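Local coordinates for putative glycosyltransferase (Mannosyltransferase) involved in glycosylating the PBCV-1 major capsid protein (PDB 2P6W), which probably transfers a sugar from a nucleotide-sugar donor, with manganese, during glycosylation of the viral major capsid protein, this chain being its N-terminal domain, at residues Val194-Cys197 with Glu203-Glu206; Asp82-Pro87 with Asp205-Met210; Asp173-Asn178 with Lys182-His187; Glu30-Ile35 with Lys92-Phe97. All blocks are in the same frame, centred on the assembly; numbering follows the deposited sequence.

Contact 1: Val194-Cys197 with Glu203-Glu206. With MN (manganese (II) ion), chain B.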
loop_
_atom_site.group_PDB
_atom_site.type_symbol
_atom_site.label_atom_id
_atom_site.label_comp_id
_atom_site.label_asym_id
_atom_site.label_seq_id
_atom_site.Cartn_x
_atom_site.Cartn_y
_atom_site.Cartn_z
ATOM N N VAL A 194 -9.057 -1.077 -4.864
ATOM C CA VAL A 194 -10.158 -0.413 -4.196
ATOM C C VAL A 194 -9.821 -0.340 -2.701
ATOM O O VAL A 194 -9.461 -1.342 -2.089
ATOM C CB VAL A 194 -11.482 -1.174 -4.412
ATOM C CG1 VAL A 194 -12.618 -0.489 -3.657
ATOM C CG2 VAL A 194 -11.810 -1.274 -5.906
ATOM N N HIS A 195 -9.939 0.837 -2.101
ATOM C CA HIS A 195 -9.405 1.032 -0.763
ATOM C C HIS A 195 -10.536 1.344 0.233
ATOM O O HIS A 195 -11.182 2.372 0.136
ATOM C CB HIS A 195 -8.348 2.142 -0.805
ATOM C CG HIS A 195 -7.689 2.426 0.510
ATOM N ND1 HIS A 195 -6.762 3.441 0.668
ATOM C CD2 HIS A 195 -7.806 1.828 1.725
ATOM C CE1 HIS A 195 -6.340 3.452 1.924
ATOM N NE2 HIS A 195 -6.963 2.491 2.588
ATOM N N MET A 196 -10.809 0.409 1.136
ATOM C CA MET A 196 -11.856 0.610 2.150
ATOM C C MET A 196 -11.337 1.455 3.315
ATOM O O MET A 196 -11.297 1.010 4.463
ATOM C CB MET A 196 -12.377 -0.749 2.644
ATOM C CG MET A 196 -12.954 -1.653 1.552
ATOM S SD MET A 196 -13.464 -3.255 2.247
ATOM C CE MET A 196 -11.874 -3.913 2.764
ATOM N N CYS A 197 -10.981 2.696 3.014
ATOM C CA CYS A 197 -10.282 3.553 3.957
ATOM C C CYS A 197 -11.219 4.139 5.011
ATOM O O CYS A 197 -12.319 4.587 4.682
ATOM C CB CYS A 197 -9.613 4.671 3.169
ATOM S SG CYS A 197 -8.494 5.701 4.104
ATOM N N GLU A 203 -17.912 -3.171 8.990
ATOM C CA GLU A 203 -18.303 -2.489 7.751
ATOM C C GLU A 203 -17.524 -3.063 6.578
ATOM O O GLU A 203 -18.064 -3.316 5.499
ATOM C CB GLU A 203 -18.071 -0.980 7.894
ATOM C CG GLU A 203 -19.117 -0.330 8.827
ATOM C CD GLU A 203 -18.673 0.979 9.452
ATOM O OE1 GLU A 203 -17.707 1.615 8.942
ATOM O OE2 GLU A 203 -19.316 1.379 10.456
ATOM N N ARG A 204 -16.231 -3.281 6.800
ATOM C CA ARG A 204 -15.381 -3.948 5.814
ATOM C C ARG A 204 -15.763 -5.405 5.514
ATOM O O ARG A 204 -15.705 -5.834 4.351
ATOM C CB ARG A 204 -13.930 -3.863 6.288
ATOM C CG ARG A 204 -13.404 -2.442 6.225
ATOM C CD ARG A 204 -12.056 -2.289 6.902
ATOM N NE ARG A 204 -11.469 -0.971 6.668
ATOM C CZ ARG A 204 -10.406 -0.499 7.323
ATOM N NH1 ARG A 204 -9.789 -1.240 8.243
ATOM N NH2 ARG A 204 -9.939 0.710 7.039
ATOM N N ASP A 205 -16.113 -6.172 6.552
ATOM C CA ASP A 205 -16.609 -7.535 6.363
ATOM C C ASP A 205 -17.827 -7.484 5.448
ATOM O O ASP A 205 -17.940 -8.260 4.507
ATOM C CB ASP A 205 -17.042 -8.165 7.687
ATOM C CG ASP A 205 -15.879 -8.556 8.590
ATOM O OD1 ASP A 205 -14.699 -8.417 8.204
ATOM O OD2 ASP A 205 -16.173 -9.025 9.727
ATOM N N GLU A 206 -18.740 -6.557 5.744
ATOM C CA GLU A 206 -19.980 -6.446 4.984
ATOM C C GLU A 206 -19.705 -6.040 3.530
ATOM O O GLU A 206 -20.322 -6.580 2.605
ATOM C CB GLU A 206 -20.939 -5.468 5.678
ATOM C CG GLU A 206 -22.349 -5.458 5.081
ATOM C CD GLU A 206 -23.421 -5.053 6.082
ATOM O OE1 GLU A 206 -23.178 -4.135 6.901
ATOM O OE2 GLU A 206 -24.523 -5.651 6.033
HETATM MN MN MN B . -6.200 1.735 4.643
#

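Contact 2: Asp82-Pro87 with Asp205-Met210. With MN (manganese (II) ion), chain B.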
loop_
_atom_site.group_PDB
_atom_site.type_symbol
_atom_site.label_atom_id
_atom_site.label_comp_id
_atom_site.label_asym_id
_atom_site.label_seq_id
_atom_site.Cartn_x
_atom_site.Cartn_y
_atom_site.Cartn_z
ATOM N N ASP A 82 -6.872 -3.428 4.010
ATOM C CA ASP A 82 -8.213 -2.956 3.673
ATOM C C ASP A 82 -8.290 -2.512 2.186
ATOM O O ASP A 82 -9.226 -1.831 1.769
ATOM C CB ASP A 82 -8.644 -1.865 4.636
ATOM C CG ASP A 82 -7.525 -0.886 4.955
ATOM O OD1 ASP A 82 -6.842 -1.064 5.995
ATOM O OD2 ASP A 82 -7.320 0.057 4.174
ATOM N N VAL A 83 -7.312 -2.945 1.392
ATOM C CA VAL A 83 -7.330 -2.700 -0.054
ATOM C C VAL A 83 -7.562 -4.037 -0.767
ATOM O O VAL A 83 -7.016 -5.059 -0.359
ATOM C CB VAL A 83 -5.989 -2.067 -0.538
ATOM C CG1 VAL A 83 -5.941 -2.032 -2.050
ATOM C CG2 VAL A 83 -5.819 -0.650 0.024
ATOM N N TYR A 84 -8.375 -4.054 -1.821
ATOM C CA TYR A 84 -8.501 -5.301 -2.578
ATOM C C TYR A 84 -8.413 -5.059 -4.075
ATOM O O TYR A 84 -8.405 -3.924 -4.532
ATOM C CB TYR A 84 -9.791 -6.034 -2.228
ATOM C CG TYR A 84 -11.051 -5.289 -2.600
ATOM C CD1 TYR A 84 -11.696 -5.522 -3.815
ATOM C CD2 TYR A 84 -11.623 -4.376 -1.714
ATOM C CE1 TYR A 84 -12.855 -4.842 -4.147
ATOM C CE2 TYR A 84 -12.794 -3.687 -2.031
ATOM C CZ TYR A 84 -13.407 -3.924 -3.260
ATOM O OH TYR A 84 -14.568 -3.256 -3.576
ATOM N N VAL A 85 -8.315 -6.151 -4.820
ATOM C CA VAL A 85 -8.273 -6.075 -6.261
ATOM C C VAL A 85 -9.707 -6.159 -6.773
ATOM O O VAL A 85 -10.429 -7.117 -6.475
ATOM C CB VAL A 85 -7.410 -7.212 -6.839
ATOM C CG1 VAL A 85 -7.515 -7.237 -8.344
ATOM C CG2 VAL A 85 -5.930 -7.043 -6.416
ATOM N N ASN A 86 -10.120 -5.150 -7.532
ATOM C CA ASN A 86 -11.436 -5.143 -8.181
ATOM C C ASN A 86 -11.590 -6.352 -9.126
ATOM O O ASN A 86 -10.870 -6.439 -10.123
ATOM C CB ASN A 86 -11.579 -3.845 -8.978
ATOM C CG ASN A 86 -12.879 -3.763 -9.772
ATOM O OD1 ASN A 86 -13.791 -4.574 -9.593
ATOM N ND2 ASN A 86 -12.959 -2.783 -10.664
ATOM N N PRO A 87 -12.522 -7.278 -8.819
ATOM C CA PRO A 87 -12.661 -8.475 -9.673
ATOM C C PRO A 87 -12.836 -8.157 -11.161
ATOM O O PRO A 87 -12.334 -8.913 -12.010
ATOM C CB PRO A 87 -13.904 -9.173 -9.111
ATOM C CG PRO A 87 -13.971 -8.735 -7.690
ATOM C CD PRO A 87 -13.453 -7.311 -7.676
ATOM N N ASP A 205 -16.113 -6.172 6.552
ATOM C CA ASP A 205 -16.609 -7.535 6.363
ATOM C C ASP A 205 -17.827 -7.484 5.448
ATOM O O ASP A 205 -17.940 -8.260 4.507
ATOM C CB ASP A 205 -17.042 -8.165 7.687
ATOM C CG ASP A 205 -15.879 -8.556 8.590
ATOM O OD1 ASP A 205 -14.699 -8.417 8.204
ATOM O OD2 ASP A 205 -16.173 -9.025 9.727
ATOM N N GLU A 206 -18.740 -6.557 5.744
ATOM C CA GLU A 206 -19.980 -6.446 4.984
ATOM C C GLU A 206 -19.705 -6.040 3.530
ATOM O O GLU A 206 -20.322 -6.580 2.605
ATOM C CB GLU A 206 -20.939 -5.468 5.678
ATOM C CG GLU A 206 -22.349 -5.458 5.081
ATOM C CD GLU A 206 -23.421 -5.053 6.082
ATOM O OE1 GLU A 206 -23.178 -4.135 6.901
ATOM O OE2 GLU A 206 -24.523 -5.651 6.033
ATOM N N HIS A 207 -18.764 -5.119 3.323
ATOM C CA HIS A 207 -18.375 -4.723 1.965
ATOM C C HIS A 207 -17.816 -5.923 1.220
ATOM O O HIS A 207 -18.218 -6.201 0.087
ATOM C CB HIS A 207 -17.327 -3.609 1.982
ATOM C CG HIS A 207 -17.066 -3.002 0.640
ATOM N ND1 HIS A 207 -16.089 -3.471 -0.212
ATOM C CD2 HIS A 207 -17.644 -1.951 0.011
ATOM C CE1 HIS A 207 -16.076 -2.732 -1.311
ATOM N NE2 HIS A 207 -17.022 -1.816 -1.205
ATOM N N MET A 208 -16.888 -6.637 1.857
ATOM C CA MET A 208 -16.232 -7.740 1.176
ATOM C C MET A 208 -17.187 -8.869 0.782
ATOM O O MET A 208 -16.984 -9.520 -0.241
ATOM C CB MET A 208 -15.026 -8.243 1.969
ATOM C CG MET A 208 -13.881 -7.217 2.041
ATOM S SD MET A 208 -13.384 -6.566 0.425
ATOM C CE MET A 208 -12.827 -8.063 -0.417
ATOM N N GLU A 209 -18.242 -9.065 1.572
ATOM C CA GLU A 209 -19.273 -10.052 1.246
ATOM C C GLU A 209 -19.969 -9.750 -0.076
ATOM O O GLU A 209 -20.412 -10.670 -0.783
ATOM C CB GLU A 209 -20.307 -10.139 2.372
ATOM C CG GLU A 209 -19.837 -10.925 3.579
ATOM C CD GLU A 209 -20.818 -10.854 4.744
ATOM O OE1 GLU A 209 -22.041 -10.755 4.480
ATOM O OE2 GLU A 209 -20.363 -10.887 5.917
ATOM N N MET A 210 -20.068 -8.466 -0.410
ATOM C CA MET A 210 -20.718 -8.047 -1.645
ATOM C C MET A 210 -19.768 -8.108 -2.834
ATOM O O MET A 210 -20.215 -8.107 -3.992
ATOM C CB MET A 210 -21.336 -6.655 -1.490
ATOM C CG MET A 210 -22.591 -6.664 -0.618
ATOM S SD MET A 210 -23.276 -5.021 -0.365
ATOM C CE MET A 210 -22.209 -4.403 0.936
HETATM MN MN MN B . -6.200 1.735 4.643
#

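Contact 3: Asp173-Asn178 with Lys182-His187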
loop_
_atom_site.group_PDB
_atom_site.type_symbol
_atom_site.label_atom_id
_atom_site.label_comp_id
_atom_site.label_asym_id
_atom_site.label_seq_id
_atom_site.Cartn_x
_atom_site.Cartn_y
_atom_site.Cartn_z
ATOM N N ASP A 173 -3.051 10.841 -9.516
ATOM C CA ASP A 173 -4.483 10.689 -9.244
ATOM C C ASP A 173 -4.709 9.291 -8.702
ATOM O O ASP A 173 -4.021 8.349 -9.112
ATOM C CB ASP A 173 -5.298 10.858 -10.521
ATOM C CG ASP A 173 -5.373 12.316 -10.994
ATOM O OD1 ASP A 173 -5.178 13.253 -10.182
ATOM O OD2 ASP A 173 -5.634 12.512 -12.197
ATOM N N PRO A 174 -5.658 9.145 -7.763
ATOM C CA PRO A 174 -5.902 7.854 -7.140
ATOM C C PRO A 174 -7.017 6.987 -7.734
ATOM O O PRO A 174 -7.324 5.918 -7.183
ATOM C CB PRO A 174 -6.307 8.270 -5.726
ATOM C CG PRO A 174 -7.160 9.500 -5.984
ATOM C CD PRO A 174 -6.438 10.220 -7.117
ATOM N N TYR A 175 -7.628 7.434 -8.827
ATOM C CA TYR A 175 -8.925 6.878 -9.247
ATOM C C TYR A 175 -8.909 5.400 -9.579
ATOM O O TYR A 175 -9.921 4.727 -9.384
ATOM C CB TYR A 175 -9.546 7.674 -10.400
ATOM C CG TYR A 175 -9.524 9.152 -10.141
ATOM C CD1 TYR A 175 -10.006 9.680 -8.931
ATOM C CD2 TYR A 175 -8.966 10.030 -11.074
ATOM C CE1 TYR A 175 -9.957 11.057 -8.683
ATOM C CE2 TYR A 175 -8.920 11.397 -10.837
ATOM C CZ TYR A 175 -9.419 11.905 -9.639
ATOM O OH TYR A 175 -9.359 13.268 -9.388
ATOM N N THR A 176 -7.771 4.908 -10.061
ATOM C CA THR A 176 -7.657 3.487 -10.382
ATOM C C THR A 176 -6.773 2.712 -9.409
ATOM O O THR A 176 -6.999 1.508 -9.223
ATOM C CB THR A 176 -7.120 3.243 -11.796
ATOM O OG1 THR A 176 -5.835 3.855 -11.926
ATOM C CG2 THR A 176 -8.087 3.814 -12.849
ATOM N N LEU A 177 -5.769 3.373 -8.818
ATOM C CA LEU A 177 -4.780 2.651 -8.005
ATOM C C LEU A 177 -4.874 2.834 -6.479
ATOM O O LEU A 177 -4.227 2.110 -5.727
ATOM C CB LEU A 177 -3.352 2.917 -8.492
ATOM C CG LEU A 177 -3.095 2.351 -9.901
ATOM C CD1 LEU A 177 -1.848 2.952 -10.498
ATOM C CD2 LEU A 177 -2.993 0.810 -9.914
ATOM N N ASN A 178 -5.658 3.804 -6.029
ATOM C CA ASN A 178 -5.921 3.931 -4.591
ATOM C C ASN A 178 -7.330 4.487 -4.468
ATOM O O ASN A 178 -7.551 5.600 -3.990
ATOM C CB ASN A 178 -4.876 4.818 -3.911
ATOM C CG ASN A 178 -4.942 4.746 -2.389
ATOM O OD1 ASN A 178 -5.888 4.194 -1.807
ATOM N ND2 ASN A 178 -3.914 5.293 -1.723
ATOM N N LYS A 182 -15.470 5.406 -0.217
ATOM C CA LYS A 182 -16.445 6.447 0.120
ATOM C C LYS A 182 -16.246 7.752 -0.654
ATOM O O LYS A 182 -17.208 8.495 -0.889
ATOM C CB LYS A 182 -16.458 6.697 1.631
ATOM C CG LYS A 182 -17.250 5.603 2.375
ATOM C CD LYS A 182 -17.212 5.801 3.871
ATOM C CE LYS A 182 -18.254 4.933 4.568
ATOM N NZ LYS A 182 -18.391 5.281 6.016
ATOM N N ALA A 183 -14.997 8.018 -1.040
ATOM C CA ALA A 183 -14.619 9.280 -1.672
ATOM C C ALA A 183 -14.823 9.301 -3.188
ATOM O O ALA A 183 -15.160 10.358 -3.762
ATOM C CB ALA A 183 -13.174 9.586 -1.353
ATOM N N TYR A 184 -14.579 8.153 -3.824
ATOM C CA TYR A 184 -14.682 8.031 -5.276
ATOM C C TYR A 184 -15.600 6.879 -5.701
ATOM O O TYR A 184 -15.195 6.018 -6.473
ATOM C CB TYR A 184 -13.275 7.841 -5.892
ATOM C CG TYR A 184 -12.237 8.831 -5.414
ATOM C CD1 TYR A 184 -12.297 10.188 -5.781
ATOM C CD2 TYR A 184 -11.182 8.413 -4.593
ATOM C CE1 TYR A 184 -11.329 11.098 -5.327
ATOM C CE2 TYR A 184 -10.205 9.307 -4.154
ATOM C CZ TYR A 184 -10.288 10.644 -4.523
ATOM O OH TYR A 184 -9.318 11.500 -4.057
ATOM N N PRO A 185 -16.866 6.875 -5.214
ATOM C CA PRO A 185 -17.783 5.755 -5.472
ATOM C C PRO A 185 -17.967 5.489 -6.960
ATOM O O PRO A 185 -18.150 4.334 -7.350
ATOM C CB PRO A 185 -19.120 6.231 -4.873
ATOM C CG PRO A 185 -18.963 7.736 -4.701
ATOM C CD PRO A 185 -17.505 7.935 -4.416
ATOM N N GLU A 186 -17.935 6.557 -7.758
ATOM C CA GLU A 186 -18.146 6.506 -9.206
ATOM C C GLU A 186 -17.000 5.835 -9.971
ATOM O O GLU A 186 -17.172 5.433 -11.130
ATOM C CB GLU A 186 -18.382 7.927 -9.761
ATOM C CG GLU A 186 -17.135 8.851 -9.841
ATOM C CD GLU A 186 -16.803 9.623 -8.547
ATOM O OE1 GLU A 186 -17.304 9.248 -7.471
ATOM O OE2 GLU A 186 -16.004 10.596 -8.609
ATOM N N HIS A 187 -15.835 5.731 -9.327
ATOM C CA HIS A 187 -14.646 5.188 -9.973
ATOM C C HIS A 187 -14.392 3.746 -9.562
ATOM O O HIS A 187 -13.576 3.061 -10.192
ATOM C CB HIS A 187 -13.400 6.017 -9.634
ATOM C CG HIS A 187 -13.394 7.395 -10.223
ATOM N ND1 HIS A 187 -12.984 7.656 -11.514
ATOM C CD2 HIS A 187 -13.708 8.597 -9.680
ATOM C CE1 HIS A 187 -13.064 8.955 -11.747
ATOM N NE2 HIS A 187 -13.496 9.549 -10.647
HETATM O O HOH W 1 -11.300 3.809 -11.579
#

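Contact 4: Glu30-Ile35 with Lys92-Phe97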
loop_
_atom_site.group_PDB
_atom_site.type_symbol
_atom_site.label_atom_id
_atom_site.label_comp_id
_atom_site.label_asym_id
_atom_site.label_seq_id
_atom_site.Cartn_x
_atom_site.Cartn_y
_atom_site.Cartn_z
ATOM N N GLU A 30 -3.554 -12.301 -3.531
ATOM C CA GLU A 30 -2.768 -13.485 -3.878
ATOM C C GLU A 30 -3.177 -13.998 -5.275
ATOM O O GLU A 30 -2.322 -14.330 -6.124
ATOM C CB GLU A 30 -2.933 -14.576 -2.810
ATOM C CG GLU A 30 -1.956 -15.744 -2.997
ATOM C CD GLU A 30 -1.633 -16.514 -1.716
ATOM O OE1 GLU A 30 -2.360 -16.381 -0.703
ATOM O OE2 GLU A 30 -0.622 -17.265 -1.733
ATOM N N GLU A 31 -4.488 -14.028 -5.520
ATOM C CA GLU A 31 -4.985 -14.501 -6.803
ATOM C C GLU A 31 -4.451 -13.595 -7.894
ATOM O O GLU A 31 -3.962 -14.053 -8.930
ATOM C CB GLU A 31 -6.516 -14.470 -6.859
ATOM C CG GLU A 31 -7.034 -14.933 -8.215
ATOM C CD GLU A 31 -8.477 -14.555 -8.479
ATOM O OE1 GLU A 31 -9.071 -13.781 -7.683
ATOM O OE2 GLU A 31 -9.011 -15.033 -9.511
ATOM N N TYR A 32 -4.559 -12.290 -7.652
ATOM C CA TYR A 32 -4.098 -11.324 -8.641
ATOM C C TYR A 32 -2.612 -11.532 -8.980
ATOM O O TYR A 32 -2.212 -11.516 -10.153
ATOM C CB TYR A 32 -4.369 -9.908 -8.129
ATOM C CG TYR A 32 -3.963 -8.835 -9.116
ATOM C CD1 TYR A 32 -4.705 -8.613 -10.283
ATOM C CD2 TYR A 32 -2.835 -8.038 -8.876
ATOM C CE1 TYR A 32 -4.322 -7.628 -11.205
ATOM C CE2 TYR A 32 -2.441 -7.068 -9.782
ATOM C CZ TYR A 32 -3.184 -6.864 -10.949
ATOM O OH TYR A 32 -2.786 -5.900 -11.852
ATOM N N CYS A 33 -1.786 -11.742 -7.960
ATOM C CA CYS A 33 -0.370 -12.005 -8.188
ATOM C C CYS A 33 -0.141 -13.250 -9.052
ATOM O O CYS A 33 0.699 -13.240 -9.951
ATOM C CB CYS A 33 0.365 -12.134 -6.869
ATOM S SG CYS A 33 0.500 -10.544 -6.012
ATOM N N SER A 34 -0.920 -14.301 -8.790
ATOM C CA SER A 34 -0.791 -15.548 -9.545
ATOM C C SER A 34 -1.119 -15.334 -11.030
ATOM O O SER A 34 -0.481 -15.927 -11.907
ATOM C CB SER A 34 -1.680 -16.645 -8.937
ATOM O OG SER A 34 -3.044 -16.463 -9.289
ATOM N N ILE A 35 -2.103 -14.477 -11.307
ATOM C CA ILE A 35 -2.514 -14.210 -12.691
ATOM C C ILE A 35 -1.406 -13.558 -13.527
ATOM O O ILE A 35 -1.220 -13.895 -14.712
ATOM C CB ILE A 35 -3.835 -13.405 -12.746
ATOM C CG1 ILE A 35 -4.993 -14.257 -12.207
ATOM C CG2 ILE A 35 -4.162 -12.932 -14.191
ATOM C CD1 ILE A 35 -6.282 -13.498 -11.932
ATOM N N LYS A 92 -6.120 -7.525 -15.622
ATOM C CA LYS A 92 -5.317 -6.447 -16.192
ATOM C C LYS A 92 -4.086 -6.180 -15.336
ATOM O O LYS A 92 -4.211 -6.028 -14.112
ATOM C CB LYS A 92 -6.142 -5.171 -16.324
ATOM C CG LYS A 92 -7.307 -5.280 -17.307
ATOM C CD LYS A 92 -8.148 -4.032 -17.250
ATOM C CE LYS A 92 -9.304 -4.066 -18.250
ATOM N NZ LYS A 92 -10.186 -2.862 -18.072
ATOM N N PRO A 93 -2.895 -6.109 -15.970
ATOM C CA PRO A 93 -1.663 -5.949 -15.198
ATOM C C PRO A 93 -1.517 -4.534 -14.675
ATOM O O PRO A 93 -2.131 -3.602 -15.205
ATOM C CB PRO A 93 -0.567 -6.247 -16.214
ATOM C CG PRO A 93 -1.157 -5.791 -17.528
ATOM C CD PRO A 93 -2.630 -6.148 -17.424
ATOM N N ILE A 94 -0.680 -4.381 -13.654
ATOM C CA ILE A 94 -0.484 -3.096 -13.000
ATOM C C ILE A 94 -0.005 -2.051 -13.998
ATOM O O ILE A 94 -0.365 -0.877 -13.912
ATOM C CB ILE A 94 0.543 -3.239 -11.857
ATOM C CG1 ILE A 94 -0.092 -3.954 -10.650
ATOM C CG2 ILE A 94 1.127 -1.870 -11.480
ATOM C CD1 ILE A 94 0.935 -4.446 -9.614
ATOM N N THR A 95 0.809 -2.509 -14.946
ATOM C CA THR A 95 1.426 -1.654 -15.949
ATOM C C THR A 95 0.421 -1.129 -16.982
ATOM O O THR A 95 0.753 -0.227 -17.761
ATOM C CB THR A 95 2.620 -2.374 -16.602
ATOM O OG1 THR A 95 2.228 -3.704 -16.959
ATOM C CG2 THR A 95 3.784 -2.448 -15.598
ATOM N N SER A 96 -0.807 -1.663 -16.990
ATOM C CA SER A 96 -1.857 -1.078 -17.822
ATOM C C SER A 96 -2.421 0.199 -17.198
ATOM O O SER A 96 -3.113 0.967 -17.871
ATOM C CB SER A 96 -2.986 -2.076 -18.111
ATOM O OG SER A 96 -3.652 -2.441 -16.913
ATOM N N PHE A 97 -2.121 0.413 -15.908
ATOM C CA PHE A 97 -2.689 1.525 -15.125
ATOM C C PHE A 97 -1.656 2.584 -14.755
ATOM O O PHE A 97 -2.015 3.724 -14.433
ATOM C CB PHE A 97 -3.321 0.991 -13.830
ATOM C CG PHE A 97 -4.542 0.145 -14.061
ATOM C CD1 PHE A 97 -5.808 0.731 -14.185
ATOM C CD2 PHE A 97 -4.427 -1.229 -14.161
ATOM C CE1 PHE A 97 -6.935 -0.054 -14.420
ATOM C CE2 PHE A 97 -5.552 -2.028 -14.376
ATOM C CZ PHE A 97 -6.802 -1.442 -14.501
#

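Contact 1: Val194-Cys197 with Glu203-Glu206
The side chain of R204 reaches from its helix to the backbone carbonyl of M196 and grips that one oxygen side-on with two nitrogens. NH2 stands 2.9 Å from M196 O and NE 3.0 Å from the same M196 O; both bonds are bent, with N-H...O angles of 139°, and the oxygen lies 17-18° out of the guanidinium plane. NE lies in the carbonyl plane, whereas NH2 is tilted out of it. Arginine suits the place because its chain, extended from CG to NE, spans the gap and its guanidinium can serve a carbonyl and an anion together.

The metal bond belongs to the same turn. H195, the last residue of strand 193-195, gives NE2 to the manganese ion at 2.3 Å, beside D80 and D82 of the DxD motif of this GT-A type domain. M196 is the centre of an inverse gamma turn, which carries the chain from the metal ligand to C197. C197 and R204 both bind UDP when the nucleotide is present; here NH2 of R204 also hydrogen-bonds a citrate, probably from the crystallisation liquor.

Apolar packing completes the contact: M196, bent at chi3, lays its CE 4.1 Å from R204 CG, the thioether crossing the CB-CG part of the arginine obliquely.

Contact 2: Asp82-Pro87 with Asp205-Met210
Y84 lays its ring against M208 of helix 201-210. The walk starts at CB, which points toward the helix and lies 4.1 Å from M208 CE; chi1 of 64° then turns the ring so that one face meets that methyl. CG comes next, with both CE and SD of M208 at 4.0 Å. At CD2 the sulfur is nearest, M208 SD standing 3.5 Å from Y84 CD2. This is a Met-aromatic contact, the sulfur 4.0 Å from the ring centroid and 32° off its normal, an oblique approach. Methionine can bring both sulfur and methyl to the ring because its chain is bent at chi2 and chi3.

The contact packs helix 201-210 against the small sheet in which strand 83-85 pairs antiparallel with strand 193-195. The chain enters strand 83-85 directly from D82, second aspartate of the DxD motif, whose OD2 binds manganese at 2.1 Å. Y84 lies two residues beyond this ligand.

Farther along the ring, CE2 has M208 SD at 3.8 Å and the imidazole of H207 on its other side. The Y84 and H207 rings meet rim to rim, centroids 5.6 Å apart and planes at 50°. At the tip, OH points at the edge of the imidazole, but the modelled approach is too close to be trusted and the imidazole's orientation is doubtful. M196 touches both H207 and M208, and L28 of helix 20-36 packs on M208.

Contact 3: Asp173-Asn178 with Lys182-His187
An aromatic cluster of Y175, Y184 and H187 joins the two loops that flank the short strand 179-180, outer member of the small three-stranded sheet. Y175 is its centre and uses its ring in two ways. Its CG is anti to the carbonyl carbon (chi1 -48°), which places the ring between P174 CD on one face and H187 on the other. Toward Y184 it presents an edge: CE1 of Y175 lies 3.6 Å from CE1 of Y184 in a T-shaped pair, centroids 5.3 Å apart and planes at 80°. With H187 it forms an offset stack, centroids 4.5 Å apart and planes only 14° from parallel. The two side chains point the same way, and Y175 CB sits over the imidazole, 3.9 Å from the H187 ring centroid, as a CH-pi contact. A flat imidazole suits this place because it can lie nearly parallel to the phenol, NE2 over the ring and ND1 near CB.

P174 crosses Y184 at about a right angle, and its CG is 3.6 Å from Y184 CE2. The compact proline ring fits against the phenol, whose hydroxyl bonds A113 O, so Y184 is held at its polar end too. Backbone joins backbone through one water, which donates to Y175 O at 2.7 Å and to H187 O at 2.8 Å.

Contact 4: Glu30-Ile35 with Lys92-Phe97
The hydroxyl of Y32 donates a hydrogen bond to the backbone carbonyl of K92, with OH 2.7 Å from K92 O. The donor sits in the carbonyl plane on a lone pair, at a C=O...O angle of 142°, and the oxygen in turn lies at the edge of the phenol ring, near its plane. I94 meets the same rim: its CG1 is 3.5 Å from Y32 OH and 4.0 Å from Y32 CE2. A tyrosine suits this place because it is long enough to leave a helix and reach a neighbouring loop, apolar along its ring and able to donate at the end.

A torsion on the helix and a set of bonds on the loop set up these groups. On the helix, CG of Y32 is anti to the backbone N (chi1 -178°), which sends the ring away from the helix toward the loop. On the loop side, residues 94-96 take helical backbone angles in a tight turn, and P93 O accepts both from S96 N and from S96 OG, the latter at 2.6 Å. Serine fits here because its short hydroxyl can fold back onto the carbonyl three residues earlier. The backbone N of I94, near Y32 OH but poorly angled for it, bonds instead to the hydroxyl of Y38.

Farther out, E31 forms a salt bridge with K90, a second tie between helix and loop. Helix 20-36 packs here on the large mixed sheet: Y32 and C33 touch I10 of strand 8-13, C33 also touches F40 of strand 39-43, and I94 rests on I8 and I10.

How the contacts relate
Contacts 1 and 2 form one unit, their centres 6 Å apart: both use helix 201-210 and neighbouring strands of the small sheet, where M196 N lies 2.8 Å from D82 O and V194 O 2.9 Å from Y84 N. H195 of contact 1 and D82 of contact 2 hold the same manganese at the donor-sugar site. N178, in the 173-178 segment of contact 3, acts in the second shell, its OD1 2.7 Å from H195 ND1, a hydrogen bond that probably orients the imidazole. Contact 4 is remote, about 20 Å from contact 1 between centres, yet it touches contact 2 through Y32 and V85, and contact 3 through F97, which packs on T176 and L177.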